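Local coordinates for (S)-2-haloacid dehalogenase 4A (Burkholderia cepacia, PDB 2NO4), which catalyses the hydrolytic dehalogenation of short-chain (S)-2-haloalkanoic acids to (R)-2-hydroxyalkanoic acids, with inversion of configuration, at residues D37-S42 against K91-R96; L55-T60 against T74-T79; D155-Y160 against Y167-D172. All blocks are in the same frame, centred on the assembly; numbering follows the deposited sequence.

Interaction 1 of 3, residues D37-S42 against K91-R96; sequences DEVGAS and KGLKDR
Glu38 and Arg96 form the one charged pair of this contact. Glu38 OE1 lies 2.5 Å from Arg96 NH2, unusually short for a salt bridge, and the exact length is doubtful. OE1 comes in over one face of the guanidinium, and the carboxylate and guanidinium planes are 48° apart. The pair is therefore a salt bridge without the flat, side-by-side fit of a paired carboxylate and guanidinium. CG of Glu38 stands beside its backbone N, which puts it 3.8 Å above the guanidinium plane of Arg96, toward the rim. The bend at the second torsion (chi2 90°) then turns the carboxylate so that OE1 reaches NH2. Arg96 bends at its third torsion, and its NE is hydrogen-bonded to Asn35 OD1, which ties the arginine to the residue just before helix 36-39.

The segments belong to the helical cap of the HAD fold, beside the Rossmann-like core. Helix 36-39 here meets helix 90-102, and no strand occurs in the chain between them.

The apolar contacts centre on Leu93 CD1. This methyl touches Glu38 CB at 3.8 Å and is equally close to the backbone Glu38 O. It also meets Val39 CG2 at 4.2 Å. Val39 and Leu93 are buried, and Val39 packs on Leu87 as well.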
ATOM      1  N   ASP B  37      23.721   9.135  -9.967  1.00 27.97           N
ATOM      2  CA  ASP B  37      24.980   9.801  -9.525  1.00 30.19           C
ATOM      3  C   ASP B  37      24.721  10.996  -8.596  1.00 30.50           C
ATOM      4  O   ASP B  37      25.433  11.210  -7.626  1.00 29.89           O
ATOM      5  CB  ASP B  37      25.829  10.274 -10.740  1.00 30.40           C
ATOM      6  CG  ASP B  37      26.356   9.120 -11.609  1.00 33.07           C
ATOM      7  OD1 ASP B  37      26.182   7.926 -11.267  1.00 33.43           O
ATOM      8  OD2 ASP B  37      26.975   9.416 -12.657  1.00 35.24           O
ATOM      9  N   GLU B  38      23.710  11.791  -8.941  1.00 30.80           N
ATOM     10  CA  GLU B  38      23.269  12.907  -8.148  1.00 32.12           C
ATOM     11  C   GLU B  38      22.696  12.455  -6.801  1.00 30.97           C
ATOM     12  O   GLU B  38      22.877  13.135  -5.794  1.00 31.09           O
ATOM     13  CB  GLU B  38      22.214  13.718  -8.931  1.00 36.51           C
ATOM     14  CG  GLU B  38      22.724  14.414 -10.215  1.00 41.81           C
ATOM     15  CD  GLU B  38      22.630  13.569 -11.515  1.00 45.53           C
ATOM     16  OE1 GLU B  38      22.419  14.194 -12.575  1.00 50.18           O
ATOM     17  OE2 GLU B  38      22.773  12.323 -11.522  1.00 45.10           O
ATOM     18  N   VAL B  39      22.009  11.301  -6.763  1.00 29.81           N
ATOM     19  CA  VAL B  39      21.414  10.830  -5.508  1.00 27.06           C
ATOM     20  C   VAL B  39      22.484  10.210  -4.599  1.00 28.22           C
ATOM     21  O   VAL B  39      22.446  10.389  -3.371  1.00 29.36           O
ATOM     22  CB  VAL B  39      20.217   9.822  -5.755  1.00 26.82           C
ATOM     23  CG1 VAL B  39      19.698   9.194  -4.436  1.00 24.59           C
ATOM     24  CG2 VAL B  39      19.062  10.525  -6.500  1.00 24.24           C
ATOM     25  N   GLY B  40      23.424   9.468  -5.189  1.00 25.26           N
ATOM     26  CA  GLY B  40      24.412   8.746  -4.388  1.00 24.86           C
ATOM     27  C   GLY B  40      23.939   7.335  -4.146  1.00 25.37           C
ATOM     28  O   GLY B  40      22.948   6.883  -4.761  1.00 24.45           O
ATOM     29  N   ALA B  41      24.623   6.632  -3.242  1.00 25.31           N
ATOM     30  CA  ALA B  41      24.478   5.181  -3.115  1.00 26.61           C
ATOM     31  C   ALA B  41      23.101   4.673  -2.594  1.00 27.28           C
ATOM     32  O   ALA B  41      22.829   3.479  -2.625  1.00 28.57           O
ATOM     33  CB  ALA B  41      25.658   4.598  -2.291  1.00 26.78           C
ATOM     34  N   SER B  42      22.251   5.588  -2.139  1.00 27.48           N
ATOM     35  CA  SER B  42      20.869   5.283  -1.722  1.00 29.37           C
ATOM     36  C   SER B  42      19.861   5.225  -2.856  1.00 26.47           C
ATOM     37  O   SER B  42      18.683   4.990  -2.591  1.00 26.76           O
ATOM     38  CB  SER B  42      20.362   6.353  -0.753  1.00 30.62           C
ATOM     39  OG  SER B  42      20.943   6.087   0.498  1.00 37.25           O
ATOM     40  N   LYS B  91      16.046  20.001  -2.247  1.00 40.52           N
ATOM     41  CA  LYS B  91      15.381  20.961  -3.131  1.00 42.26           C
ATOM     42  C   LYS B  91      15.751  20.706  -4.595  1.00 39.68           C
ATOM     43  O   LYS B  91      14.852  20.509  -5.419  1.00 38.69           O
ATOM     44  CB  LYS B  91      15.714  22.415  -2.729  1.00 47.11           C
ATOM     45  CG  LYS B  91      15.157  23.508  -3.662  1.00 50.13           C
ATOM     46  CD  LYS B  91      13.684  23.862  -3.326  1.00 52.74           C
ATOM     47  CE  LYS B  91      13.009  24.724  -4.446  1.00 53.12           C
ATOM     48  NZ  LYS B  91      13.731  26.031  -4.636  1.00 55.51           N
ATOM     49  N   GLY B  92      17.057  20.711  -4.903  1.00 37.95           N
ATOM     50  CA  GLY B  92      17.564  20.489  -6.270  1.00 36.93           C
ATOM     51  C   GLY B  92      17.245  19.097  -6.823  1.00 34.44           C
ATOM     52  O   GLY B  92      16.805  18.933  -7.968  1.00 32.03           O
ATOM     53  N   LEU B  93      17.459  18.100  -5.974  1.00 33.30           N
ATOM     54  CA  LEU B  93      17.143  16.712  -6.267  1.00 32.42           C
ATOM     55  C   LEU B  93      15.652  16.499  -6.546  1.00 29.83           C
ATOM     56  O   LEU B  93      15.293  15.846  -7.539  1.00 28.77           O
ATOM     57  CB  LEU B  93      17.614  15.853  -5.077  1.00 31.63           C
ATOM     58  CG  LEU B  93      18.531  14.663  -5.231  1.00 34.34           C
ATOM     59  CD1 LEU B  93      19.506  14.724  -6.432  1.00 34.79           C
ATOM     60  CD2 LEU B  93      19.244  14.414  -3.878  1.00 32.41           C
ATOM     61  N   LYS B  94      14.789  17.078  -5.702  1.00 30.37           N
ATOM     62  CA  LYS B  94      13.334  16.996  -5.906  1.00 31.36           C
ATOM     63  C   LYS B  94      12.907  17.513  -7.290  1.00 32.33           C
ATOM     64  O   LYS B  94      12.169  16.825  -8.011  1.00 29.95           O
ATOM     65  CB  LYS B  94      12.575  17.722  -4.801  1.00 31.70           C
ATOM     66  CG  LYS B  94      11.086  17.482  -4.819  1.00 35.65           C
ATOM     67  CD  LYS B  94      10.444  18.098  -3.590  1.00 38.13           C
ATOM     68  CE  LYS B  94       8.959  18.191  -3.808  1.00 40.51           C
ATOM     69  NZ  LYS B  94       8.232  18.689  -2.599  1.00 43.48           N
ATOM     70  N   ASP B  95      13.374  18.707  -7.647  1.00 31.44           N
ATOM     71  CA  ASP B  95      13.092  19.292  -8.964  1.00 33.71           C
ATOM     72  C   ASP B  95      13.540  18.376 -10.089  1.00 30.27           C
ATOM     73  O   ASP B  95      12.782  18.120 -11.016  1.00 31.25           O
ATOM     74  CB  ASP B  95      13.778  20.666  -9.107  1.00 37.28           C
ATOM     75  CG  ASP B  95      13.214  21.732  -8.143  1.00 42.94           C
ATOM     76  OD1 ASP B  95      12.081  21.574  -7.613  1.00 43.86           O
ATOM     77  OD2 ASP B  95      13.915  22.757  -7.907  1.00 47.27           O
ATOM     78  N   ARG B  96      14.784  17.900 -10.019  1.00 31.21           N
ATOM     79  CA  ARG B  96      15.351  16.975 -11.012  1.00 32.77           C
ATOM     80  C   ARG B  96      14.562  15.676 -11.143  1.00 28.00           C
ATOM     81  O   ARG B  96      14.282  15.192 -12.252  1.00 27.49           O
ATOM     82  CB  ARG B  96      16.795  16.623 -10.659  1.00 34.09           C
ATOM     83  CG  ARG B  96      17.815  17.670 -11.105  1.00 41.90           C
ATOM     84  CD  ARG B  96      19.253  17.182 -10.834  1.00 44.56           C
ATOM     85  NE  ARG B  96      19.684  16.262 -11.894  1.00 52.36           N
ATOM     86  CZ  ARG B  96      20.495  16.609 -12.894  1.00 54.71           C
ATOM     87  NH1 ARG B  96      20.998  17.843 -12.950  1.00 55.40           N
ATOM     88  NH2 ARG B  96      20.818  15.719 -13.833  1.00 57.19           N
TER

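Interaction 2 of 3, residues L55-T60 against T74-T79; sequences LEYSWT and TDEALT
Tyr57 points its ring edge at the backbone of helix 70-84, where Glu76 joins Ala77. It loses more surface to the contact than any other residue here. The nearest approach is Tyr57 CE2 to Ala77 N, 3.5 Å. Both Ala77 N and Glu76 C lie near the ring plane, at its edge. CG of Tyr57 stands beside its backbone N (chi1 -63°), which sends the ring across to the other helix. The phenol oxygen leads further: Tyr57 OH is hydrogen-bonded to Glu212 of the second subunit, and the ring meets Tyr213 of that subunit edge-to-face.

Ala77 brings a single methyl. Its CB is 3.9 Å from Tyr57 CE2, and Tyr57 CD2 is slightly further off. Ala77 also packs on Trp50, Arg53 and Gln54 of helix 43-63. Its side chain is about 8 Å from that of Arg51, a residue that binds the haloacid.

Glu76 touches the ring with its aliphatic base. Glu76 CB is 4.0 Å from Tyr57 CE2. Beyond CG the chain is extended, and the carboxylate serves other partners: OE2 takes a hydrogen bond from Gln72 and OE1 a salt bridge from Arg61.

The contact packs consecutive helices 43-63 and 70-84 in the helical part of the fold, at the dimer interface. No directional bond between the two segments sets how the helices sit. The fit rests on the shape of the ring edge against the backbone, while Tyr57 OH is held by the other subunit.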
ATOM      1  N   LEU B  55       2.165   4.628  -4.164  1.00 20.38           N
ATOM      2  CA  LEU B  55       1.108   3.657  -4.248  1.00 20.31           C
ATOM      3  C   LEU B  55       0.383   3.569  -2.945  1.00 19.83           C
ATOM      4  O   LEU B  55      -0.837   3.609  -2.954  1.00 19.29           O
ATOM      5  CB  LEU B  55       1.655   2.277  -4.664  1.00 21.82           C
ATOM      6  CG  LEU B  55       2.066   2.245  -6.143  1.00 24.50           C
ATOM      7  CD1 LEU B  55       2.572   0.853  -6.460  1.00 22.58           C
ATOM      8  CD2 LEU B  55       0.915   2.716  -7.062  1.00 23.13           C
ATOM      9  N   GLU B  56       1.108   3.454  -1.814  1.00 17.39           N
ATOM     10  CA  GLU B  56       0.436   3.517  -0.509  1.00 19.77           C
ATOM     11  C   GLU B  56      -0.550   4.699  -0.425  1.00 19.60           C
ATOM     12  O   GLU B  56      -1.698   4.505  -0.011  1.00 20.41           O
ATOM     13  CB  GLU B  56       1.429   3.669   0.647  1.00 18.12           C
ATOM     14  CG  GLU B  56       0.714   4.058   1.953  1.00 18.83           C
ATOM     15  CD  GLU B  56       1.638   4.114   3.164  1.00 20.53           C
ATOM     16  OE1 GLU B  56       2.601   3.327   3.230  1.00 19.17           O
ATOM     17  OE2 GLU B  56       1.410   4.947   4.066  1.00 21.18           O
ATOM     18  N   TYR B  57      -0.072   5.907  -0.749  1.00 20.13           N
ATOM     19  CA  TYR B  57      -0.900   7.123  -0.684  1.00 19.45           C
ATOM     20  C   TYR B  57      -2.144   7.008  -1.533  1.00 20.72           C
ATOM     21  O   TYR B  57      -3.192   7.473  -1.132  1.00 21.27           O
ATOM     22  CB  TYR B  57      -0.125   8.415  -1.057  1.00 19.42           C
ATOM     23  CG  TYR B  57       1.010   8.732  -0.127  1.00 20.42           C
ATOM     24  CD1 TYR B  57       1.076   8.175   1.160  1.00 20.01           C
ATOM     25  CD2 TYR B  57       2.065   9.562  -0.552  1.00 22.18           C
ATOM     26  CE1 TYR B  57       2.201   8.482   2.031  1.00 19.65           C
ATOM     27  CE2 TYR B  57       3.168   9.892   0.296  1.00 19.72           C
ATOM     28  CZ  TYR B  57       3.227   9.355   1.557  1.00 21.81           C
ATOM     29  OH  TYR B  57       4.318   9.719   2.349  1.00 22.60           O
ATOM     30  N   SER B  58      -2.025   6.396  -2.710  1.00 21.21           N
ATOM     31  CA  SER B  58      -3.175   6.236  -3.572  1.00 20.24           C
ATOM     32  C   SER B  58      -4.230   5.300  -2.947  1.00 20.93           C
ATOM     33  O   SER B  58      -5.404   5.582  -3.028  1.00 22.68           O
ATOM     34  CB  SER B  58      -2.743   5.807  -4.998  1.00 20.91           C
ATOM     35  OG  SER B  58      -2.507   4.384  -5.099  1.00 20.86           O
ATOM     36  N   TRP B  59      -3.809   4.198  -2.306  1.00 20.85           N
ATOM     37  CA  TRP B  59      -4.738   3.270  -1.693  1.00 18.42           C
ATOM     38  C   TRP B  59      -5.361   3.845  -0.406  1.00 20.58           C
ATOM     39  O   TRP B  59      -6.573   3.808  -0.250  1.00 18.49           O
ATOM     40  CB  TRP B  59      -4.065   1.920  -1.431  1.00 21.30           C
ATOM     41  CG  TRP B  59      -3.461   1.298  -2.674  1.00 20.77           C
ATOM     42  CD1 TRP B  59      -3.983   1.292  -3.946  1.00 20.66           C
ATOM     43  CD2 TRP B  59      -2.219   0.594  -2.751  1.00 21.42           C
ATOM     44  NE1 TRP B  59      -3.141   0.614  -4.805  1.00 21.83           N
ATOM     45  CE2 TRP B  59      -2.054   0.179  -4.101  1.00 21.13           C
ATOM     46  CE3 TRP B  59      -1.220   0.259  -1.795  1.00 19.70           C
ATOM     47  CZ2 TRP B  59      -0.924  -0.529  -4.539  1.00 21.09           C
ATOM     48  CZ3 TRP B  59      -0.097  -0.446  -2.231  1.00 19.53           C
ATOM     49  CH2 TRP B  59       0.036  -0.845  -3.586  1.00 20.60           C
ATOM     50  N   THR B  60      -4.541   4.376   0.503  1.00 19.38           N
ATOM     51  CA  THR B  60      -5.056   4.768   1.800  1.00 21.77           C
ATOM     52  C   THR B  60      -5.955   6.032   1.686  1.00 19.63           C
ATOM     53  O   THR B  60      -6.935   6.137   2.399  1.00 20.54           O
ATOM     54  CB  THR B  60      -3.940   4.976   2.819  1.00 20.29           C
ATOM     55  OG1 THR B  60      -3.085   6.005   2.338  1.00 21.14           O
ATOM     56  CG2 THR B  60      -3.116   3.645   3.003  1.00 17.76           C
ATOM     57  N   THR B  74       2.830  11.736  -5.896  1.00 23.55           N
ATOM     58  CA  THR B  74       4.181  11.465  -6.384  1.00 23.50           C
ATOM     59  C   THR B  74       5.175  12.417  -5.695  1.00 23.85           C
ATOM     60  O   THR B  74       6.219  11.999  -5.220  1.00 23.27           O
ATOM     61  CB  THR B  74       4.252  11.546  -7.936  1.00 22.28           C
ATOM     62  OG1 THR B  74       3.294  10.622  -8.479  1.00 24.39           O
ATOM     63  CG2 THR B  74       5.677  11.191  -8.463  1.00 22.62           C
ATOM     64  N   ASP B  75       4.814  13.698  -5.644  1.00 22.27           N
ATOM     65  CA  ASP B  75       5.581  14.751  -4.989  1.00 24.47           C
ATOM     66  C   ASP B  75       5.743  14.473  -3.474  1.00 21.20           C
ATOM     67  O   ASP B  75       6.863  14.475  -2.943  1.00 22.18           O
ATOM     68  CB  ASP B  75       4.878  16.106  -5.280  1.00 29.69           C
ATOM     69  CG  ASP B  75       5.706  17.312  -4.861  1.00 36.89           C
ATOM     70  OD1 ASP B  75       5.784  17.607  -3.657  1.00 38.12           O
ATOM     71  OD2 ASP B  75       6.287  17.964  -5.748  1.00 42.00           O
ATOM     72  N   GLU B  76       4.632  14.212  -2.790  1.00 21.80           N
ATOM     73  CA  GLU B  76       4.639  13.918  -1.359  1.00 22.44           C
ATOM     74  C   GLU B  76       5.494  12.672  -1.030  1.00 21.72           C
ATOM     75  O   GLU B  76       6.244  12.674  -0.069  1.00 23.20           O
ATOM     76  CB  GLU B  76       3.208  13.731  -0.846  1.00 21.25           C
ATOM     77  CG  GLU B  76       2.418  15.054  -0.874  1.00 23.67           C
ATOM     78  CD  GLU B  76       0.926  14.871  -0.607  1.00 23.97           C
ATOM     79  OE1 GLU B  76       0.421  13.721  -0.649  1.00 23.76           O
ATOM     80  OE2 GLU B  76       0.242  15.915  -0.397  1.00 25.94           O
ATOM     81  N   ALA B  77       5.348  11.631  -1.847  1.00 22.53           N
ATOM     82  CA  ALA B  77       6.127  10.386  -1.703  1.00 21.77           C
ATOM     83  C   ALA B  77       7.623  10.620  -1.906  1.00 19.26           C
ATOM     84  O   ALA B  77       8.451  10.048  -1.187  1.00 22.28           O
ATOM     85  CB  ALA B  77       5.575   9.276  -2.679  1.00 18.57           C
ATOM     86  N   LEU B  78       7.981  11.471  -2.874  1.00 22.47           N
ATOM     87  CA  LEU B  78       9.382  11.746  -3.128  1.00 22.70           C
ATOM     88  C   LEU B  78       9.974  12.552  -1.978  1.00 23.05           C
ATOM     89  O   LEU B  78      11.076  12.273  -1.541  1.00 21.84           O
ATOM     90  CB  LEU B  78       9.597  12.520  -4.419  1.00 23.51           C
ATOM     91  CG  LEU B  78      11.043  12.940  -4.780  1.00 23.89           C
ATOM     92  CD1 LEU B  78      11.989  11.741  -4.877  1.00 22.20           C
ATOM     93  CD2 LEU B  78      11.048  13.777  -6.080  1.00 23.89           C
ATOM     94  N   THR B  79       9.243  13.575  -1.532  1.00 23.05           N
ATOM     95  CA  THR B  79       9.668  14.422  -0.414  1.00 23.72           C
ATOM     96  C   THR B  79       9.919  13.561   0.816  1.00 23.24           C
ATOM     97  O   THR B  79      10.939  13.703   1.485  1.00 21.13           O
ATOM     98  CB  THR B  79       8.589  15.496  -0.158  1.00 23.96           C
ATOM     99  OG1 THR B  79       8.600  16.390  -1.278  1.00 28.66           O
ATOM    100  CG2 THR B  79       8.876  16.271   1.128  1.00 27.61           C
TER

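Interaction 3 of 3, residues D155-Y160 against Y167-D172; sequences DDLKIY and YQFACD
Asp156 OD2 is in contact with Phe169 CZ at 3.5 Å and also accepts a weak hydrogen bond from Ser153 N. This weak bond links the carboxylate to Ser153, at the end of strand 150-153. That strand is the outermost on its side of the parallel, Rossmann-like sheet of the HAD fold. The loop after it runs through 155-160 and leads into helix 164-174. The contact packs this loop on the helix that follows it.

Phe169 carries the contact from the helix side. Its CG is anti to the backbone N (chi1 -179°), and the ring reaches out to Asp156 and Leu157. Both neighbours approach the ring obliquely. Asp156 CB is 3.5 Å from Phe169 CZ, and the carboxylate and ring planes are 53° apart. The two side chains cross at about a right angle.

Leu157 runs past Phe169 in the opposite sense. It also packs on Arg165, in the first turn of the same helix. The contact is a surface one, with Asp156 exposed.

Functional residues lie close by in the sequence. Lys161, in the connection between the segments, and Tyr167, on the helix, are both thought to be important for catalysis. Tyr167 OH is hydrogen-bonded to Asp190 OD1, in a region also considered important for activity. Phe169 stands two residues further on, and its side chain is about 10 Å from that of Lys161.

The two methyls of Leu157 divide their contacts: CD2 lies 3.7 Å from Phe169 CD1, while CD1 meets Phe169 CB at 3.9 Å.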
ATOM      1  N   ASP B 155      -8.196  10.510 -12.112  1.00 23.47           N
ATOM      2  CA  ASP B 155      -8.488  11.882 -11.778  1.00 23.90           C
ATOM      3  C   ASP B 155      -9.863  12.347 -12.285  1.00 26.81           C
ATOM      4  O   ASP B 155     -10.378  13.351 -11.800  1.00 25.98           O
ATOM      5  CB  ASP B 155      -7.399  12.822 -12.299  1.00 24.49           C
ATOM      6  CG  ASP B 155      -7.349  14.137 -11.519  1.00 27.24           C
ATOM      7  OD1 ASP B 155      -7.357  14.119 -10.262  1.00 25.06           O
ATOM      8  OD2 ASP B 155      -7.276  15.199 -12.158  1.00 29.70           O
ATOM      9  N   ASP B 156     -10.452  11.616 -13.227  1.00 26.52           N
ATOM     10  CA  ASP B 156     -11.780  11.961 -13.747  1.00 31.43           C
ATOM     11  C   ASP B 156     -12.839  11.620 -12.709  1.00 33.26           C
ATOM     12  O   ASP B 156     -13.807  12.358 -12.570  1.00 34.94           O
ATOM     13  CB  ASP B 156     -12.051  11.268 -15.084  1.00 32.53           C
ATOM     14  CG  ASP B 156     -11.078  11.709 -16.162  1.00 36.76           C
ATOM     15  OD1 ASP B 156     -10.684  12.870 -16.117  1.00 38.89           O
ATOM     16  OD2 ASP B 156     -10.654  10.910 -17.034  1.00 42.06           O
ATOM     17  N   LEU B 157     -12.626  10.540 -11.947  1.00 32.37           N
ATOM     18  CA  LEU B 157     -13.596  10.080 -10.941  1.00 32.19           C
ATOM     19  C   LEU B 157     -13.166  10.407  -9.523  1.00 29.76           C
ATOM     20  O   LEU B 157     -13.968  10.293  -8.604  1.00 28.25           O
ATOM     21  CB  LEU B 157     -13.765   8.545 -10.990  1.00 35.29           C
ATOM     22  CG  LEU B 157     -14.460   7.869 -12.148  1.00 41.75           C
ATOM     23  CD1 LEU B 157     -14.904   6.478 -11.676  1.00 43.02           C
ATOM     24  CD2 LEU B 157     -15.642   8.693 -12.629  1.00 42.85           C
ATOM     25  N   LYS B 158     -11.886  10.739  -9.346  1.00 26.63           N
ATOM     26  CA  LYS B 158     -11.308  11.000  -8.023  1.00 28.32           C
ATOM     27  C   LYS B 158     -11.338   9.753  -7.121  1.00 27.06           C
ATOM     28  O   LYS B 158     -11.622   9.821  -5.934  1.00 27.11           O
ATOM     29  CB  LYS B 158     -11.926  12.252  -7.358  1.00 30.54           C
ATOM     30  CG  LYS B 158     -11.645  13.533  -8.189  1.00 31.05           C
ATOM     31  CD  LYS B 158     -11.995  14.816  -7.439  1.00 33.51           C
ATOM     32  CE  LYS B 158     -12.074  16.030  -8.426  1.00 35.79           C
ATOM     33  NZ  LYS B 158     -11.077  15.929  -9.597  1.00 40.64           N
ATOM     34  N   ILE B 159     -10.988   8.627  -7.733  1.00 27.17           N
ATOM     35  CA  ILE B 159     -11.043   7.285  -7.167  1.00 27.42           C
ATOM     36  C   ILE B 159      -9.894   6.480  -7.807  1.00 25.51           C
ATOM     37  O   ILE B 159      -9.829   6.383  -9.026  1.00 25.56           O
ATOM     38  CB  ILE B 159     -12.373   6.592  -7.555  1.00 29.52           C
ATOM     39  CG1 ILE B 159     -13.568   7.264  -6.862  1.00 30.65           C
ATOM     40  CG2 ILE B 159     -12.359   5.097  -7.144  1.00 30.82           C
ATOM     41  CD1 ILE B 159     -14.867   6.744  -7.381  1.00 33.69           C
ATOM     42  N   TYR B 160      -9.017   5.900  -6.986  1.00 23.69           N
ATOM     43  CA  TYR B 160      -7.859   5.161  -7.500  1.00 23.32           C
ATOM     44  C   TYR B 160      -8.110   3.665  -7.676  1.00 20.71           C
ATOM     45  O   TYR B 160      -8.998   3.103  -7.047  1.00 19.68           O
ATOM     46  CB  TYR B 160      -6.669   5.381  -6.565  1.00 22.62           C
ATOM     47  CG  TYR B 160      -6.014   6.737  -6.724  1.00 24.77           C
ATOM     48  CD1 TYR B 160      -5.998   7.651  -5.674  1.00 22.88           C
ATOM     49  CD2 TYR B 160      -5.370   7.087  -7.927  1.00 21.50           C
ATOM     50  CE1 TYR B 160      -5.348   8.868  -5.812  1.00 24.74           C
ATOM     51  CE2 TYR B 160      -4.718   8.295  -8.055  1.00 23.36           C
ATOM     52  CZ  TYR B 160      -4.719   9.170  -7.010  1.00 22.93           C
ATOM     53  OH  TYR B 160      -4.106  10.367  -7.145  1.00 25.03           O
ATOM     54  N   TYR B 167     -12.331   0.728 -13.239  1.00 22.99           N
ATOM     55  CA  TYR B 167     -12.464  -0.216 -14.345  1.00 24.89           C
ATOM     56  C   TYR B 167     -13.813  -0.024 -15.065  1.00 24.22           C
ATOM     57  O   TYR B 167     -13.876  -0.117 -16.290  1.00 26.27           O
ATOM     58  CB  TYR B 167     -12.263  -1.676 -13.861  1.00 21.97           C
ATOM     59  CG  TYR B 167     -10.946  -1.820 -13.096  1.00 23.33           C
ATOM     60  CD1 TYR B 167      -9.715  -1.653 -13.762  1.00 20.75           C
ATOM     61  CD2 TYR B 167     -10.932  -2.074 -11.717  1.00 22.48           C
ATOM     62  CE1 TYR B 167      -8.494  -1.759 -13.085  1.00 19.57           C
ATOM     63  CE2 TYR B 167      -9.694  -2.171 -11.012  1.00 23.08           C
ATOM     64  CZ  TYR B 167      -8.485  -2.021 -11.723  1.00 22.07           C
ATOM     65  OH  TYR B 167      -7.262  -2.091 -11.091  1.00 22.16           O
ATOM     66  N   GLN B 168     -14.876   0.240 -14.298  1.00 26.42           N
ATOM     67  CA  GLN B 168     -16.215   0.517 -14.850  1.00 26.25           C
ATOM     68  C   GLN B 168     -16.206   1.778 -15.712  1.00 25.83           C
ATOM     69  O   GLN B 168     -16.810   1.795 -16.782  1.00 26.90           O
ATOM     70  CB  GLN B 168     -17.267   0.646 -13.733  1.00 28.06           C
ATOM     71  CG  GLN B 168     -18.717   0.847 -14.230  1.00 29.73           C
ATOM     72  CD  GLN B 168     -19.187  -0.316 -15.078  1.00 30.04           C
ATOM     73  OE1 GLN B 168     -19.547  -0.141 -16.235  1.00 36.70           O
ATOM     74  NE2 GLN B 168     -19.171  -1.500 -14.523  1.00 30.92           N
ATOM     75  N   PHE B 169     -15.524   2.819 -15.237  1.00 25.20           N
ATOM     76  CA  PHE B 169     -15.282   4.056 -15.999  1.00 26.64           C
ATOM     77  C   PHE B 169     -14.722   3.787 -17.416  1.00 26.70           C
ATOM     78  O   PHE B 169     -15.171   4.412 -18.387  1.00 27.88           O
ATOM     79  CB  PHE B 169     -14.356   5.003 -15.199  1.00 27.88           C
ATOM     80  CG  PHE B 169     -14.066   6.324 -15.882  1.00 31.02           C
ATOM     81  CD1 PHE B 169     -15.071   7.298 -16.037  1.00 30.34           C
ATOM     82  CD2 PHE B 169     -12.782   6.620 -16.351  1.00 30.00           C
ATOM     83  CE1 PHE B 169     -14.781   8.547 -16.666  1.00 30.92           C
ATOM     84  CE2 PHE B 169     -12.505   7.846 -16.982  1.00 30.66           C
ATOM     85  CZ  PHE B 169     -13.501   8.802 -17.135  1.00 28.95           C
ATOM     86  N   ALA B 170     -13.744   2.878 -17.523  1.00 25.56           N
ATOM     87  CA  ALA B 170     -13.171   2.465 -18.810  1.00 24.94           C
ATOM     88  C   ALA B 170     -14.229   1.813 -19.724  1.00 25.87           C
ATOM     89  O   ALA B 170     -14.294   2.123 -20.908  1.00 24.73           O
ATOM     90  CB  ALA B 170     -11.942   1.487 -18.581  1.00 23.71           C
ATOM     91  N   CYS B 171     -15.020   0.884 -19.176  1.00 26.95           N
ATOM     92  CA  CYS B 171     -16.136   0.262 -19.897  1.00 28.40           C
ATOM     93  C   CYS B 171     -17.092   1.326 -20.413  1.00 27.27           C
ATOM     94  O   CYS B 171     -17.410   1.332 -21.590  1.00 31.23           O
ATOM     95  CB  CYS B 171     -16.909  -0.702 -18.998  1.00 29.02           C
ATOM     96  SG  CYS B 171     -15.979  -2.130 -18.580  1.00 31.09           S
ATOM     97  N   ASP B 172     -17.519   2.214 -19.525  1.00 29.28           N
ATOM     98  CA  ASP B 172     -18.397   3.347 -19.864  1.00 30.50           C
ATOM     99  C   ASP B 172     -17.835   4.248 -20.962  1.00 32.34           C
ATOM    100  O   ASP B 172     -18.516   4.505 -21.968  1.00 33.14           O
ATOM    101  CB  ASP B 172     -18.780   4.180 -18.626  1.00 29.21           C
ATOM    102  CG  ASP B 172     -19.575   3.385 -17.596  1.00 30.30           C
ATOM    103  OD1 ASP B 172     -20.056   2.264 -17.863  1.00 32.27           O
ATOM    104  OD2 ASP B 172     -19.707   3.877 -16.473  1.00 31.71           O
TER

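In the fold
Interactions 1 and 2 lie in the helical part of the chain, and interaction 2 is nested within the loop that interaction 1 closes. Lys94 of helix 90-102 joins them, through a salt bridge to Asp75 and a probable hydrogen bond to Thr79 on helix 70-84. Interaction 2 is buried and has no salt bridge or hydrogen bond across its segments. Interaction 1 is partly buried and adds a salt bridge at its exposed side. Interaction 3 is a surface contact of the sheet-bearing core, where a ring packs against a loop. It touches interaction 2 where Tyr160 packs on the backbone of Ser58. Interactions 1 and 3 lie on opposite sides of the chain's centre, their own centres about 34 Å apart.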